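Side-chain contacts in probable L,D-transpeptidase 3 (Mycobacterium tuberculosis, PDB 6D4K), which probably acts as a peptidoglycan L,D-transpeptidase, although it cannot make 3->3 cross-links from tetrapeptide stems, and may anchor proteins to the cell wall: residues V208-S212 with R213-V217; E101-G105 with S106-D110. All coordinates share one frame; numbering follows the deposited sequence.

Both contacts are turns of antiparallel beta hairpins, one in each half of the molecule. Contact 2 comes first along the chain, joining strands 99-104 and 107-113 in a four-stranded sheet of the Ig-like part. Contact 1 follows in the L,D-transpeptidase catalytic domain, between strands 207-209 and 216-219. Their centres lie 29 Å apart and their nearest atoms about 20 Å, so neither touches the other and they share no sheet. A calcium ion bound by Val-38 and Asp-252 connects the two halves, about 12 Å from the side chain of Val-208 and about 14 Å from that of Asp-110. Contact 1 borders the active site, whereas contact 2 is remote from it.

Contact 1 (V208-S212 with R213-V217); sequences VRITS and RGLYV
Arg-209 and Tyr-216 form a non-hydrogen-bonded antiparallel pair, and their side chains meet on the same face of the hairpin. Arg-209 CB approaches Tyr-216 CE2 at 3.5 Å, and CG stands over the ring face toward its rim. A bend at chi3 then turns the otherwise extended chain alongside the ring, placing Tyr-216 CZ over the centre of the guanidinium. The two planes are 55° apart, too inclined for a parallel stack. Although Arg-209 NH2 comes within 2.7 Å of Tyr-216 OH, the hydroxyl lies over the guanidinium face and the angle is poor for a hydrogen bond.

Nearer the bend, Thr-211 OG1 sits between its own backbone N and carbonyl carbon (chi1 73°) and accepts the N-H of Leu-215 at 3.0 Å; Gly-214 N adds a weak bond. Beside it, Ile-210 CD1 packs on Leu-215 CD2 at 3.7 Å. Across the guanidinium face of Arg-213 stands Thr-211 CB, 3.1 Å from NH2, while a water accepts from Ser-212 N (2.9 Å) and Arg-213 NH1 (2.8 Å), tying that side chain to the turn.

Behind these side chains lies the hairpin ladder. Ile-210 N donates almost straight (178°) to Leu-215 O, and Val-208 and Val-217 exchange a pair of bonds. Strand 172-180 flanks Arg-209, and helix 241-250 covers the two valines. A type I turn from Thr-211 to Gly-214 closes this hairpin of the catalytic domain, whose Tyr-216 side chain lies about 4 Å from those of Cys-236, the faropenem-acylated residue, and His-218, the predicted proton donor/acceptor.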
# COMPACT_ATOMS: atom_id res chain seq x y z
N VAL A 208 5.61 -5.77 -0.21
CA VAL A 208 4.63 -4.86 0.37
C VAL A 208 3.54 -4.67 -0.69
O VAL A 208 3.77 -4.02 -1.71
CB VAL A 208 5.28 -3.51 0.73
CG1 VAL A 208 4.27 -2.58 1.37
CG2 VAL A 208 6.49 -3.72 1.65
N ARG A 209 2.37 -5.28 -0.47
CA ARG A 209 1.31 -5.24 -1.47
C ARG A 209 0.55 -3.92 -1.35
O ARG A 209 0.16 -3.51 -0.25
CB ARG A 209 0.33 -6.39 -1.25
CG ARG A 209 -0.80 -6.39 -2.26
CD ARG A 209 -1.95 -7.30 -1.82
NE ARG A 209 -1.55 -8.70 -1.79
CZ ARG A 209 -1.81 -9.56 -2.77
NH1 ARG A 209 -2.46 -9.17 -3.86
NH2 ARG A 209 -1.41 -10.82 -2.66
N ILE A 210 0.33 -3.25 -2.48
CA ILE A 210 -0.37 -1.96 -2.48
C ILE A 210 -1.63 -1.95 -3.34
O ILE A 210 -2.37 -0.95 -3.30
CB ILE A 210 0.56 -0.77 -2.83
CG1 ILE A 210 1.12 -0.92 -4.25
CG2 ILE A 210 1.67 -0.64 -1.81
CD1 ILE A 210 1.96 0.27 -4.69
N THR A 211 -1.91 -2.99 -4.11
CA THR A 211 -3.20 -3.10 -4.77
C THR A 211 -3.69 -4.53 -4.70
O THR A 211 -2.89 -5.47 -4.60
CB THR A 211 -3.20 -2.66 -6.24
OG1 THR A 211 -2.53 -3.64 -7.05
CG2 THR A 211 -2.55 -1.27 -6.43
N SER A 212 -5.01 -4.69 -4.74
CA SER A 212 -5.59 -6.03 -4.72
C SER A 212 -5.21 -6.83 -5.96
O SER A 212 -5.13 -8.06 -5.90
CB SER A 212 -7.11 -5.95 -4.58
OG SER A 212 -7.66 -4.94 -5.41
N ARG A 213 -4.97 -6.16 -7.09
CA ARG A 213 -4.62 -6.85 -8.33
C ARG A 213 -3.18 -7.35 -8.37
O ARG A 213 -2.84 -8.11 -9.29
CB ARG A 213 -4.96 -5.99 -9.55
CG ARG A 213 -6.37 -5.45 -9.49
CD ARG A 213 -6.56 -4.13 -10.23
NE ARG A 213 -5.86 -2.97 -9.66
CZ ARG A 213 -5.97 -2.51 -8.41
NH1 ARG A 213 -6.73 -3.11 -7.50
NH2 ARG A 213 -5.29 -1.41 -8.09
N GLY A 214 -2.33 -6.96 -7.43
CA GLY A 214 -1.02 -7.56 -7.34
C GLY A 214 0.16 -6.63 -7.56
O GLY A 214 1.24 -7.08 -7.98
N LEU A 215 -0.02 -5.35 -7.29
CA LEU A 215 1.07 -4.38 -7.35
C LEU A 215 1.80 -4.37 -6.01
O LEU A 215 1.17 -4.36 -4.95
CB LEU A 215 0.48 -3.00 -7.61
CG LEU A 215 1.47 -1.88 -7.92
CD1 LEU A 215 2.15 -2.25 -9.20
CD2 LEU A 215 0.77 -0.54 -8.05
N TYR A 216 3.14 -4.38 -6.06
CA TYR A 216 3.95 -4.45 -4.86
C TYR A 216 5.10 -3.45 -4.92
O TYR A 216 5.58 -3.09 -6.00
CB TYR A 216 4.61 -5.83 -4.69
CG TYR A 216 3.66 -6.96 -4.39
CD1 TYR A 216 2.94 -7.59 -5.40
CD2 TYR A 216 3.53 -7.45 -3.09
CE1 TYR A 216 2.08 -8.64 -5.12
CE2 TYR A 216 2.69 -8.50 -2.80
CZ TYR A 216 1.96 -9.10 -3.82
OH TYR A 216 1.11 -10.14 -3.52
N VAL A 217 5.54 -3.02 -3.73
CA VAL A 217 6.91 -2.56 -3.51
C VAL A 217 7.69 -3.77 -3.02
O VAL A 217 7.25 -4.45 -2.09
CB VAL A 217 6.95 -1.43 -2.46
CG1 VAL A 217 8.38 -0.95 -2.28
CG2 VAL A 217 6.04 -0.28 -2.84
O HOH W 1 -6.56 -2.25 -4.86

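Contact 2 (E101-G105 with S106-D110); sequences ELSVG and SLSSD
Leu-102 and Ser-109 meet through the flat peptide groups of their backbones, each carbonyl receiving the other's N-H in a different way. Leu-102 N lies 2.8 Å from Ser-109 O but stands above that carbonyl plane, 44° out of it. In return, Ser-109 N reaches Leu-102 O at 2.6 Å with a C=O...N angle of 168°, close to end-on. The same asymmetry recurs at the next hydrogen-bonded pair: Val-104 N is 2.9 Å from Leu-107 O with only a modest tilt, whereas Leu-107 N, 3.0 Å from Val-104 O, again sits above the plane.

Beyond these bonds the side chains touch lightly. Ser-103 and Ser-108 are non-hydrogen-bonded partners with both hydroxyls on one face, yet OG to OG measures 3.7 Å. On that face Asp-110 CB also approaches Glu-101 CA at 4.2 Å. From the other face, Leu-107 CB lies 3.2 Å from Val-104 O.

The chain reverses in a type I' turn from Val-104 to Leu-107, whose central residues, Gly-105 and Ser-106, both have positive phi. With chi1 at 87°, Ser-106 OG turns back and donates to Gly-105 O at 2.6 Å, a bond that belongs to the turn itself.

This two-residue hairpin is the central strand pair of a four-stranded mixed sheet in the Ig-like part. Strand 68-71 bonds to Glu-101 and Ser-103, and strand 38-39 runs parallel beside 107-113. Leu-102 and Val-104 face inward onto strand 45-49 of the other sheet, while Arg-35 reaches Ser-108 O with a hydrogen bond.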
# COMPACT_ATOMS: atom_id res chain seq x y z
N GLU A 101 -10.95 7.87 17.48
CA GLU A 101 -12.25 7.34 17.85
C GLU A 101 -13.08 7.13 16.59
O GLU A 101 -13.05 7.95 15.67
CB GLU A 101 -12.98 8.29 18.80
CG GLU A 101 -12.20 8.57 20.06
CD GLU A 101 -13.01 9.35 21.07
OE1 GLU A 101 -14.12 8.88 21.41
OE2 GLU A 101 -12.55 10.42 21.51
N LEU A 102 -13.83 6.04 16.57
CA LEU A 102 -14.54 5.65 15.37
C LEU A 102 -15.96 5.24 15.74
O LEU A 102 -16.15 4.41 16.64
CB LEU A 102 -13.79 4.50 14.70
CG LEU A 102 -14.24 4.02 13.34
CD1 LEU A 102 -14.17 5.15 12.32
CD2 LEU A 102 -13.33 2.90 12.92
N SER A 103 -16.94 5.82 15.07
CA SER A 103 -18.31 5.32 15.12
C SER A 103 -18.72 4.91 13.72
O SER A 103 -18.47 5.64 12.75
CB SER A 103 -19.27 6.38 15.69
OG SER A 103 -19.04 6.58 17.07
N VAL A 104 -19.34 3.74 13.60
CA VAL A 104 -19.86 3.23 12.35
C VAL A 104 -21.28 2.79 12.66
O VAL A 104 -21.48 1.77 13.32
CB VAL A 104 -19.02 2.07 11.80
CG1 VAL A 104 -19.63 1.50 10.53
CG2 VAL A 104 -17.56 2.52 11.56
N GLY A 105 -22.27 3.57 12.22
CA GLY A 105 -23.66 3.27 12.51
C GLY A 105 -23.95 2.90 13.95
O GLY A 105 -24.45 1.80 14.23
N SER A 106 -23.63 3.80 14.87
CA SER A 106 -23.84 3.64 16.31
C SER A 106 -22.86 2.68 16.97
O SER A 106 -22.73 2.68 18.20
CB SER A 106 -25.29 3.28 16.65
OG SER A 106 -25.49 1.87 16.59
N LEU A 107 -22.16 1.85 16.19
CA LEU A 107 -21.11 1.00 16.76
C LEU A 107 -19.89 1.86 17.05
O LEU A 107 -19.28 2.41 16.12
CB LEU A 107 -20.74 -0.14 15.81
CG LEU A 107 -19.43 -0.88 16.09
CD1 LEU A 107 -19.34 -1.37 17.54
CD2 LEU A 107 -19.22 -2.03 15.11
N SER A 108 -19.54 1.98 18.32
CA SER A 108 -18.42 2.80 18.75
C SER A 108 -17.18 1.95 18.92
O SER A 108 -17.23 0.85 19.47
CB SER A 108 -18.74 3.51 20.07
OG SER A 108 -19.85 4.38 19.92
N SER A 109 -16.05 2.47 18.43
CA SER A 109 -14.79 1.76 18.46
C SER A 109 -13.67 2.78 18.53
O SER A 109 -13.90 4.00 18.53
CB SER A 109 -14.63 0.86 17.23
OG SER A 109 -13.64 -0.13 17.43
N ASP A 110 -12.45 2.28 18.57
CA ASP A 110 -11.28 3.14 18.43
C ASP A 110 -10.13 2.31 17.92
O ASP A 110 -10.14 1.08 17.99
CB ASP A 110 -10.92 3.87 19.74
CG ASP A 110 -10.53 2.93 20.88
OD1 ASP A 110 -9.82 1.93 20.65
OD2 ASP A 110 -10.92 3.22 22.03